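Local coordinates for protein phospho-2-dehydro-3-deoxyheptonate aldolase (Francisella tularensis, PDB 3TQK) that probably catalyses the stereospecific condensation of phosphoenolpyruvate with D-erythrose 4-phosphate to give DAHP, the first step of chorismate biosynthesis, using a bound divalent metal, at residues A[263-266]-A[267-271]; A[239-242]-A[243-247]; A[157-160]-A[161-165]; A[323-326]-A[327-331]. All blocks are in the same frame, centred on the assembly; numbering follows the deposited sequence.

Contact 1 of 4, residues A[263-266]-A[267-271]. With MN (manganese (II) ion), chain B.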
loop_
_atom_site.group_PDB
_atom_site.type_symbol
_atom_site.label_atom_id
_atom_site.label_comp_id
_atom_site.label_asym_id
_atom_site.label_seq_id
_atom_site.Cartn_x
_atom_site.Cartn_y
_atom_site.Cartn_z
ATOM N N ASP A 263 -4.964 -13.564 14.965
ATOM C CA ASP A 263 -4.062 -14.473 14.260
ATOM C C ASP A 263 -3.237 -15.199 15.306
ATOM O O ASP A 263 -2.546 -14.551 16.077
ATOM C CB ASP A 263 -3.149 -13.669 13.329
ATOM C CG ASP A 263 -2.390 -14.545 12.322
ATOM O OD1 ASP A 263 -2.267 -15.771 12.543
ATOM O OD2 ASP A 263 -1.905 -13.991 11.303
ATOM N N CYS A 264 -3.318 -16.528 15.364
ATOM C CA CYS A 264 -2.465 -17.285 16.283
ATOM C C CYS A 264 -1.010 -17.374 15.802
ATOM O O CYS A 264 -0.126 -17.752 16.577
ATOM C CB CYS A 264 -2.984 -18.710 16.482
ATOM S SG CYS A 264 -4.656 -18.800 17.093
ATOM N N SER A 265 -0.777 -17.047 14.532
ATOM C CA SER A 265 0.525 -17.223 13.895
ATOM C C SER A 265 1.241 -15.878 13.693
ATOM O O SER A 265 0.938 -14.896 14.371
ATOM C CB SER A 265 0.329 -17.940 12.550
ATOM O OG SER A 265 1.538 -18.501 12.086
ATOM N N HIS A 266 2.190 -15.855 12.759
ATOM C CA HIS A 266 2.987 -14.659 12.432
ATOM C C HIS A 266 3.525 -13.959 13.683
ATOM O O HIS A 266 4.211 -14.588 14.483
ATOM C CB HIS A 266 2.194 -13.732 11.502
ATOM C CG HIS A 266 1.719 -14.423 10.264
ATOM N ND1 HIS A 266 0.409 -14.813 10.088
ATOM C CD2 HIS A 266 2.394 -14.856 9.173
ATOM C CE1 HIS A 266 0.291 -15.427 8.922
ATOM N NE2 HIS A 266 1.484 -15.477 8.354
ATOM N N GLY A 267 3.210 -12.681 13.864
ATOM C CA GLY A 267 3.753 -11.929 14.995
ATOM C C GLY A 267 3.340 -12.424 16.372
ATOM O O GLY A 267 4.066 -12.213 17.351
ATOM N N ASN A 268 2.182 -13.071 16.475
ATOM C CA ASN A 268 1.703 -13.528 17.790
ATOM C C ASN A 268 2.379 -14.820 18.265
ATOM O O ASN A 268 2.652 -14.980 19.457
ATOM C CB ASN A 268 0.171 -13.666 17.805
ATOM C CG ASN A 268 -0.533 -12.347 18.068
ATOM O OD1 ASN A 268 -1.645 -12.108 17.593
ATOM N ND2 ASN A 268 0.108 -11.491 18.831
ATOM N N SER A 269 2.644 -15.734 17.336
ATOM C CA SER A 269 3.429 -16.931 17.647
ATOM C C SER A 269 4.924 -16.634 17.528
ATOM O O SER A 269 5.762 -17.475 17.870
ATOM C CB SER A 269 3.046 -18.095 16.724
ATOM O OG SER A 269 3.556 -17.930 15.411
ATOM N N GLN A 270 5.241 -15.428 17.054
ATOM C CA GLN A 270 6.610 -15.001 16.737
ATOM C C GLN A 270 7.255 -15.951 15.721
ATOM O O GLN A 270 8.430 -16.287 15.819
ATOM C CB GLN A 270 7.444 -14.847 18.022
ATOM C CG GLN A 270 6.949 -13.703 18.915
ATOM C CD GLN A 270 7.521 -13.737 20.324
ATOM O OE1 GLN A 270 7.386 -14.732 21.047
ATOM N NE2 GLN A 270 8.141 -12.636 20.730
ATOM N N LYS A 271 6.457 -16.387 14.747
ATOM C CA LYS A 271 6.915 -17.267 13.661
ATOM C C LYS A 271 7.150 -18.738 14.098
ATOM O O LYS A 271 7.495 -19.594 13.268
ATOM C CB LYS A 271 8.186 -16.692 12.996
ATOM C CG LYS A 271 8.074 -16.485 11.482
ATOM C CD LYS A 271 7.688 -15.031 11.127
ATOM C CE LYS A 271 7.282 -14.861 9.653
ATOM N NZ LYS A 271 5.792 -14.879 9.462
HETATM MN MN MN B . 2.215 -16.798 6.699
HETATM O O HOH W 1 3.923 -17.143 10.694
#

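Contact 2 of 4, residues A[239-242]-A[243-247]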
loop_
_atom_site.group_PDB
_atom_site.type_symbol
_atom_site.label_atom_id
_atom_site.label_comp_id
_atom_site.label_asym_id
_atom_site.label_seq_id
_atom_site.Cartn_x
_atom_site.Cartn_y
_atom_site.Cartn_z
ATOM N N PHE A 239 -2.382 -10.604 21.490
ATOM C CA PHE A 239 -3.490 -11.552 21.606
ATOM C C PHE A 239 -4.164 -11.509 22.974
ATOM O O PHE A 239 -5.270 -12.021 23.118
ATOM C CB PHE A 239 -3.023 -12.986 21.300
ATOM C CG PHE A 239 -1.979 -13.515 22.252
ATOM C CD1 PHE A 239 -0.639 -13.522 21.898
ATOM C CD2 PHE A 239 -2.339 -14.010 23.495
ATOM C CE1 PHE A 239 0.327 -14.006 22.768
ATOM C CE2 PHE A 239 -1.381 -14.487 24.376
ATOM C CZ PHE A 239 -0.044 -14.485 24.009
ATOM N N SER A 240 -3.507 -10.906 23.971
ATOM C CA SER A 240 -4.019 -10.895 25.345
ATOM C C SER A 240 -5.300 -10.090 25.522
ATOM O O SER A 240 -5.640 -9.248 24.703
ATOM C CB SER A 240 -2.968 -10.339 26.318
ATOM O OG SER A 240 -2.888 -8.923 26.236
ATOM N N LYS A 241 -5.985 -10.356 26.629
ATOM C CA LYS A 241 -7.199 -9.637 27.029
ATOM C C LYS A 241 -6.994 -8.120 27.025
ATOM O O LYS A 241 -7.814 -7.390 26.470
ATOM C CB LYS A 241 -7.641 -10.123 28.420
ATOM C CG LYS A 241 -8.889 -9.453 29.007
ATOM C CD LYS A 241 -10.163 -9.803 28.264
ATOM C CE LYS A 241 -11.394 -9.540 29.143
ATOM N NZ LYS A 241 -12.686 -9.891 28.474
ATOM N N GLU A 242 -5.904 -7.667 27.645
ATOM C CA GLU A 242 -5.502 -6.253 27.662
ATOM C C GLU A 242 -5.601 -5.637 26.258
ATOM O O GLU A 242 -6.225 -4.591 26.065
ATOM C CB GLU A 242 -4.059 -6.143 28.211
ATOM C CG GLU A 242 -3.453 -4.722 28.296
ATOM C CD GLU A 242 -1.926 -4.664 27.979
ATOM O OE1 GLU A 242 -1.115 -5.227 28.767
ATOM O OE2 GLU A 242 -1.551 -4.031 26.944
ATOM N N HIS A 243 -5.002 -6.315 25.281
ATOM C CA HIS A 243 -4.933 -5.839 23.900
ATOM C C HIS A 243 -6.296 -5.892 23.193
ATOM O O HIS A 243 -6.621 -5.032 22.355
ATOM C CB HIS A 243 -3.902 -6.668 23.114
ATOM C CG HIS A 243 -2.482 -6.392 23.501
ATOM N ND1 HIS A 243 -1.777 -7.193 24.378
ATOM C CD2 HIS A 243 -1.644 -5.388 23.148
ATOM C CE1 HIS A 243 -0.566 -6.692 24.545
ATOM N NE2 HIS A 243 -0.459 -5.597 23.808
ATOM N N VAL A 244 -7.092 -6.902 23.520
ATOM C CA VAL A 244 -8.408 -7.039 22.913
ATOM C C VAL A 244 -9.351 -5.938 23.398
ATOM O O VAL A 244 -10.048 -5.336 22.586
ATOM C CB VAL A 244 -9.011 -8.437 23.168
ATOM C CG1 VAL A 244 -10.427 -8.512 22.622
ATOM C CG2 VAL A 244 -8.121 -9.511 22.536
ATOM N N ASP A 245 -9.359 -5.670 24.705
ATOM C CA ASP A 245 -10.135 -4.556 25.286
ATOM C C ASP A 245 -9.770 -3.222 24.635
ATOM O O ASP A 245 -10.652 -2.419 24.344
ATOM C CB ASP A 245 -9.912 -4.418 26.813
ATOM C CG ASP A 245 -10.568 -5.526 27.630
ATOM O OD1 ASP A 245 -11.454 -6.235 27.124
ATOM O OD2 ASP A 245 -10.192 -5.681 28.810
ATOM N N ASP A 246 -8.471 -2.987 24.426
ATOM C CA ASP A 246 -7.982 -1.740 23.828
ATOM C C ASP A 246 -8.493 -1.589 22.409
ATOM O O ASP A 246 -8.916 -0.499 22.000
ATOM C CB ASP A 246 -6.452 -1.711 23.816
ATOM C CG ASP A 246 -5.882 -0.488 23.089
ATOM O OD1 ASP A 246 -5.744 0.582 23.711
ATOM O OD2 ASP A 246 -5.553 -0.601 21.894
ATOM N N CYS A 247 -8.437 -2.686 21.659
ATOM C CA CYS A 247 -8.911 -2.694 20.281
ATOM C C CYS A 247 -10.406 -2.375 20.234
ATOM O O CYS A 247 -10.841 -1.526 19.443
ATOM C CB CYS A 247 -8.630 -4.052 19.619
ATOM S SG CYS A 247 -9.041 -4.119 17.870
HETATM O O HOH W 2 -12.285 -8.447 25.851
#

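Contact 3 of 4, residues A[157-160]-A[161-165]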
loop_
_atom_site.group_PDB
_atom_site.type_symbol
_atom_site.label_atom_id
_atom_site.label_comp_id
_atom_site.label_asym_id
_atom_site.label_seq_id
_atom_site.Cartn_x
_atom_site.Cartn_y
_atom_site.Cartn_z
ATOM N N GLY A 157 -12.062 -12.092 3.188
ATOM C CA GLY A 157 -10.751 -11.681 2.688
ATOM C C GLY A 157 -9.994 -10.843 3.676
ATOM O O GLY A 157 -10.567 -10.367 4.641
ATOM N N ALA A 158 -8.707 -10.638 3.417
ATOM C CA ALA A 158 -7.862 -9.855 4.305
ATOM C C ALA A 158 -7.091 -8.783 3.565
ATOM O O ALA A 158 -6.693 -8.981 2.412
ATOM C CB ALA A 158 -6.889 -10.759 5.036
ATOM N N ILE A 159 -6.876 -7.654 4.252
ATOM C CA ILE A 159 -5.877 -6.673 3.867
ATOM C C ILE A 159 -4.705 -6.885 4.809
ATOM O O ILE A 159 -4.876 -6.897 6.032
ATOM C CB ILE A 159 -6.410 -5.239 3.991
ATOM C CG1 ILE A 159 -7.670 -5.061 3.128
ATOM C CG2 ILE A 159 -5.340 -4.219 3.582
ATOM C CD1 ILE A 159 -7.449 -5.394 1.647
ATOM N N GLY A 160 -3.515 -7.066 4.244
ATOM C CA GLY A 160 -2.334 -7.423 5.035
ATOM C C GLY A 160 -1.781 -6.279 5.855
ATOM O O GLY A 160 -2.159 -5.123 5.659
ATOM N N ALA A 161 -0.893 -6.607 6.785
ATOM C CA ALA A 161 -0.287 -5.621 7.671
ATOM C C ALA A 161 0.454 -4.527 6.901
ATOM O O ALA A 161 0.511 -3.378 7.339
ATOM C CB ALA A 161 0.679 -6.310 8.641
ATOM N N ARG A 162 1.030 -4.905 5.763
ATOM C CA ARG A 162 1.850 -4.008 4.982
ATOM C C ARG A 162 1.056 -3.014 4.127
ATOM O O ARG A 162 1.642 -2.034 3.637
ATOM C CB ARG A 162 2.814 -4.820 4.112
ATOM C CG ARG A 162 3.974 -5.379 4.920
ATOM C CD ARG A 162 4.923 -6.219 4.113
ATOM N NE ARG A 162 5.374 -5.557 2.881
ATOM C CZ ARG A 162 6.421 -5.948 2.154
ATOM N NH1 ARG A 162 7.160 -6.989 2.536
ATOM N NH2 ARG A 162 6.747 -5.282 1.045
ATOM N N THR A 163 -0.250 -3.259 3.952
ATOM C CA THR A 163 -1.100 -2.399 3.130
ATOM C C THR A 163 -2.279 -1.787 3.908
ATOM O O THR A 163 -3.185 -1.213 3.305
ATOM C CB THR A 163 -1.611 -3.157 1.897
ATOM O OG1 THR A 163 -2.081 -4.444 2.290
ATOM C CG2 THR A 163 -0.491 -3.336 0.881
ATOM N N VAL A 164 -2.223 -1.859 5.241
ATOM C CA VAL A 164 -3.320 -1.418 6.094
ATOM C C VAL A 164 -3.489 0.107 6.073
ATOM O O VAL A 164 -4.596 0.605 6.261
ATOM C CB VAL A 164 -3.144 -1.912 7.568
ATOM C CG1 VAL A 164 -1.983 -1.214 8.242
ATOM C CG2 VAL A 164 -4.440 -1.686 8.366
ATOM N N GLU A 165 -2.395 0.832 5.840
ATOM C CA GLU A 165 -2.443 2.277 5.665
ATOM C C GLU A 165 -2.612 2.676 4.202
ATOM O O GLU A 165 -2.575 3.859 3.880
ATOM C CB GLU A 165 -1.177 2.922 6.191
ATOM C CG GLU A 165 -1.026 2.939 7.696
ATOM C CD GLU A 165 0.256 3.629 8.104
ATOM O OE1 GLU A 165 1.318 2.984 7.980
ATOM O OE2 GLU A 165 0.204 4.805 8.527
HETATM O O HOH W 3 -3.435 -6.464 0.963
#

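Contact 4 of 4, residues A[323-326]-A[327-331]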
loop_
_atom_site.group_PDB
_atom_site.type_symbol
_atom_site.label_atom_id
_atom_site.label_comp_id
_atom_site.label_asym_id
_atom_site.label_seq_id
_atom_site.Cartn_x
_atom_site.Cartn_y
_atom_site.Cartn_z
ATOM N N LYS A 323 6.194 -21.555 8.781
ATOM C CA LYS A 323 5.988 -22.827 9.460
ATOM C C LYS A 323 4.517 -23.001 9.833
ATOM O O LYS A 323 3.892 -22.091 10.378
ATOM C CB LYS A 323 6.892 -22.921 10.698
ATOM C CG LYS A 323 8.386 -23.035 10.351
ATOM C CD LYS A 323 9.322 -22.856 11.562
ATOM C CE LYS A 323 10.787 -23.068 11.156
ATOM N NZ LYS A 323 11.764 -22.500 12.124
ATOM N N CYS A 324 3.968 -24.167 9.503
ATOM C CA CYS A 324 2.582 -24.502 9.801
ATOM C C CYS A 324 2.525 -25.688 10.759
ATOM O O CYS A 324 3.428 -26.535 10.769
ATOM C CB CYS A 324 1.852 -24.881 8.512
ATOM S SG CYS A 324 1.769 -23.568 7.256
ATOM N N VAL A 325 1.459 -25.753 11.557
ATOM C CA VAL A 325 1.165 -26.960 12.338
ATOM C C VAL A 325 0.611 -28.052 11.413
ATOM O O VAL A 325 0.064 -27.754 10.354
ATOM C CB VAL A 325 0.185 -26.688 13.509
ATOM C CG1 VAL A 325 0.752 -25.625 14.433
ATOM C CG2 VAL A 325 -1.201 -26.271 13.001
ATOM N N ASP A 326 0.781 -29.316 11.790
ATOM C CA ASP A 326 0.186 -30.409 11.009
ATOM C C ASP A 326 -1.329 -30.510 11.291
ATOM O O ASP A 326 -1.854 -29.795 12.149
ATOM C CB ASP A 326 0.941 -31.749 11.197
ATOM C CG ASP A 326 0.958 -32.249 12.640
ATOM O OD1 ASP A 326 -0.095 -32.216 13.312
ATOM O OD2 ASP A 326 2.032 -32.713 13.087
ATOM N N PHE A 327 -2.023 -31.367 10.545
ATOM C CA PHE A 327 -3.481 -31.486 10.649
ATOM C C PHE A 327 -3.938 -32.081 11.982
ATOM O O PHE A 327 -4.937 -31.646 12.555
ATOM C CB PHE A 327 -4.048 -32.326 9.505
ATOM C CG PHE A 327 -5.534 -32.184 9.343
ATOM C CD1 PHE A 327 -6.065 -31.079 8.696
ATOM C CD2 PHE A 327 -6.399 -33.138 9.855
ATOM C CE1 PHE A 327 -7.432 -30.935 8.548
ATOM C CE2 PHE A 327 -7.771 -32.999 9.712
ATOM C CZ PHE A 327 -8.284 -31.896 9.060
ATOM N N GLU A 328 -3.210 -33.084 12.457
ATOM C CA GLU A 328 -3.484 -33.694 13.752
ATOM C C GLU A 328 -3.581 -32.607 14.815
ATOM O O GLU A 328 -4.554 -32.566 15.564
ATOM C CB GLU A 328 -2.382 -34.699 14.091
ATOM C CG GLU A 328 -2.526 -35.437 15.417
ATOM C CD GLU A 328 -1.426 -36.470 15.607
ATOM O OE1 GLU A 328 -0.496 -36.499 14.769
ATOM O OE2 GLU A 328 -1.481 -37.249 16.583
ATOM N N GLU A 329 -2.596 -31.709 14.846
ATOM C CA GLU A 329 -2.577 -30.627 15.825
ATOM C C GLU A 329 -3.723 -29.642 15.566
ATOM O O GLU A 329 -4.301 -29.099 16.508
ATOM C CB GLU A 329 -1.220 -29.902 15.831
ATOM C CG GLU A 329 -0.977 -29.080 17.117
ATOM C CD GLU A 329 0.425 -28.457 17.230
ATOM O OE1 GLU A 329 1.370 -28.913 16.544
ATOM O OE2 GLU A 329 0.580 -27.513 18.036
ATOM N N THR A 330 -4.050 -29.431 14.294
ATOM C CA THR A 330 -5.172 -28.579 13.917
ATOM C C THR A 330 -6.513 -29.091 14.459
ATOM O O THR A 330 -7.340 -28.292 14.897
ATOM C CB THR A 330 -5.274 -28.402 12.382
ATOM O OG1 THR A 330 -4.008 -27.978 11.867
ATOM C CG2 THR A 330 -6.331 -27.370 12.028
ATOM N N VAL A 331 -6.725 -30.407 14.430
ATOM C CA VAL A 331 -7.939 -30.999 14.994
ATOM C C VAL A 331 -8.025 -30.717 16.498
ATOM O O VAL A 331 -9.097 -30.400 17.008
ATOM C CB VAL A 331 -8.019 -32.525 14.735
ATOM C CG1 VAL A 331 -9.129 -33.155 15.563
ATOM C CG2 VAL A 331 -8.234 -32.805 13.254
#

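Contact 1 of 4, residues A[263-266]-A[267-271]
The backbone winds back on itself so that Lys-271 N reaches His-266 O at 2.9 Å and Asn-268 N reaches Ser-265 O at 3.1 Å, closing a tight turn at the end of strand 260-263 of the TIM barrel. This turn carries a ligand of the manganese site. Inside it, Asp-263 works with both carboxylate oxygens: OD1 accepts from Ser-265 N, an Asx turn, while OD2 accepts the N-H of His-266 ND1 at 2.7 Å on its syn side, somewhat out of the carboxylate plane. That bond lies near the imidazole plane, so it helps fix the ring's rotation with the far nitrogen, NE2, on the manganese. Asp-263 OD2 also forms a salt bridge with Lys-183. Ser-265 OG is hydrogen-bonded to Glu-299, another manganese ligand, which makes the serine a second-shell residue. The chain of Lys-271, bent at chi2 and chi4, folds back beside the histidine and brings NZ to the ring edge, 3.4 Å from His-266 CD2. A water accepts from both His-266 N and Lys-271 NZ, and the same NZ has a long, weak ion pair with Asp-322. Cys-58, Glu-299 and Asp-322 complete the protein ligands of the manganese, to which His-266 NE2 is bound at 2.2 Å.

Contact 2 of 4, residues A[239-242]-A[243-247]
Ser-240 and His-243 meet at the start of helix 241-253, where Ser-240 sits at the N-cap position and its OG lies 2.8 Å from His-243 ND1 in a hydrogen bond that either group could donate. The serine hydroxyl stands between its own backbone N and carbonyl carbon (chi1 77°), which turns it to the edge of the imidazole, near the ring plane. The first helical turn itself is regular: Val-244 N bonds to Ser-240 O at 3.0 Å, and Asp-245 N meets Lys-241 O almost straight, at 178°. The close-packed side belongs to Val-244. Its CG2 rests 3.3 Å from Ser-240 O, and the side chain is buried against Leu-230 and Ile-262, so the helix leans on the two barrel strands that flank it in this beta-alpha-beta unit. Toward solvent the fit is looser. Glu-242 OE2 lies 3.6 Å above one face of the His-243 ring, offset toward its rim. Lys-241 and Asp-245, one helical turn apart, stop short of a salt bridge, with NZ and OD1 4.1 Å apart; a water accepts from Lys-241 NZ and donates to Asp-245 OD1. On the outer side the opposite charges are thus linked through a water rather than paired directly, and the carboxylate over the imidazole would probably favour positive charge on the histidine.

Contact 3 of 4, residues A[157-160]-A[161-165]
With the branch CG2 of Ile-159 anti to the backbone N and the hydroxyl of Thr-163 between its N and carbonyl carbon (chi1 46°), the two side chains cross at about a right angle, and Ile-159 CG2 touches Thr-163 OG1 at 3.5 Å. The contact is the turn at the C-terminal end of barrel strand 156-159 in the TIM barrel, where the chain leaves the strand for the loop before helix 167-173. Gly-160 stands where strand gives way to loop: its O accepts from Thr-163 N at 3.2 Å, with the donor well above the carbonyl plane, 61° out of it. CB of Val-164 lies 3.9 Å from the same oxygen, and its side chain packs onto helix 191-200. Ile-159 is buried against Ile-180 and Phe-182 of the next strand, and His-169 lies beside both it and Thr-163. The loop also reaches the dimer interface. Arg-162 NE bonds to Glu-165 O of the second subunit, while Arg-162 NH1 holds Arg-96 O within its own chain; Glu-165 OE2 bonds to Thr-186 of the second subunit. A water joins the two segments, accepting from Thr-163 OG1 at 2.8 Å and, weakly, from Gly-160 N at 3.3 Å.

Contact 4 of 4, residues A[323-326]-A[327-331]
An N-cap opens the C-terminal helix 327-344: Asp-326, the residue just before it, turns its carboxylate back over the first turn. OD1 of Asp-326 accepts from Glu-329 N at 3.0 Å, in a fairly straight bond (163°) that meets the oxygen nearly along its C-O axis. The chi1 of 60° makes this possible, placing CG between the backbone N and the carbonyl carbon of Asp-326. The residue's backbone carbonyl is used as well. Asp-326 O is gripped twice by Thr-330, from its N at 3.1 Å and from its OG1 at 2.8 Å, the hydroxyl arriving from above the carbonyl plane. Thr-330 OG1 is in turn hydrogen-bonded to Ser-300, which ties the helix start to the loop after barrel strand 293-299. Val-325 supplies the apolar part. Its CG2 packs 3.5 Å from Thr-330 OG1, while CB and CG1 lie against the carboxylate end of Glu-329, whose extended chain crosses the valine at about a right angle; CB of Val-325 is 3.9 Å from Glu-329 OE1. Phe-327, whose CB points away from 323-326, packs on Leu-73 of helix 63-80. Three acidic groups, Asp-326, Glu-328 and Glu-329, thus gather at the N-terminal end of the helix, and the positive end of the helix dipole would probably offset part of their mutual repulsion.

How the contacts relate
Contact 3 is buried and contact 2 lies at the surface, with contacts 1 and 4 between them in burial. Contacts 1 and 3 both span the C-terminal end of a barrel strand and the loop beyond, but the first carries a histidine ligand of the manganese and groups that bond to other ligands, and the second carries its loop to the other subunit. Contacts 2 and 4 are both helix starts: at 239-247 a serine meets a histidine ring, whereas at 323-331 an aspartate binds a backbone N-H. Strand 260-263 links contacts 1 and 2, which touch through Asn-268 and Phe-239. Contact 1 also packs on contact 4 through Lys-271 and Lys-323, while contacts 3 and 4 lie on opposite sides of the chain's centre.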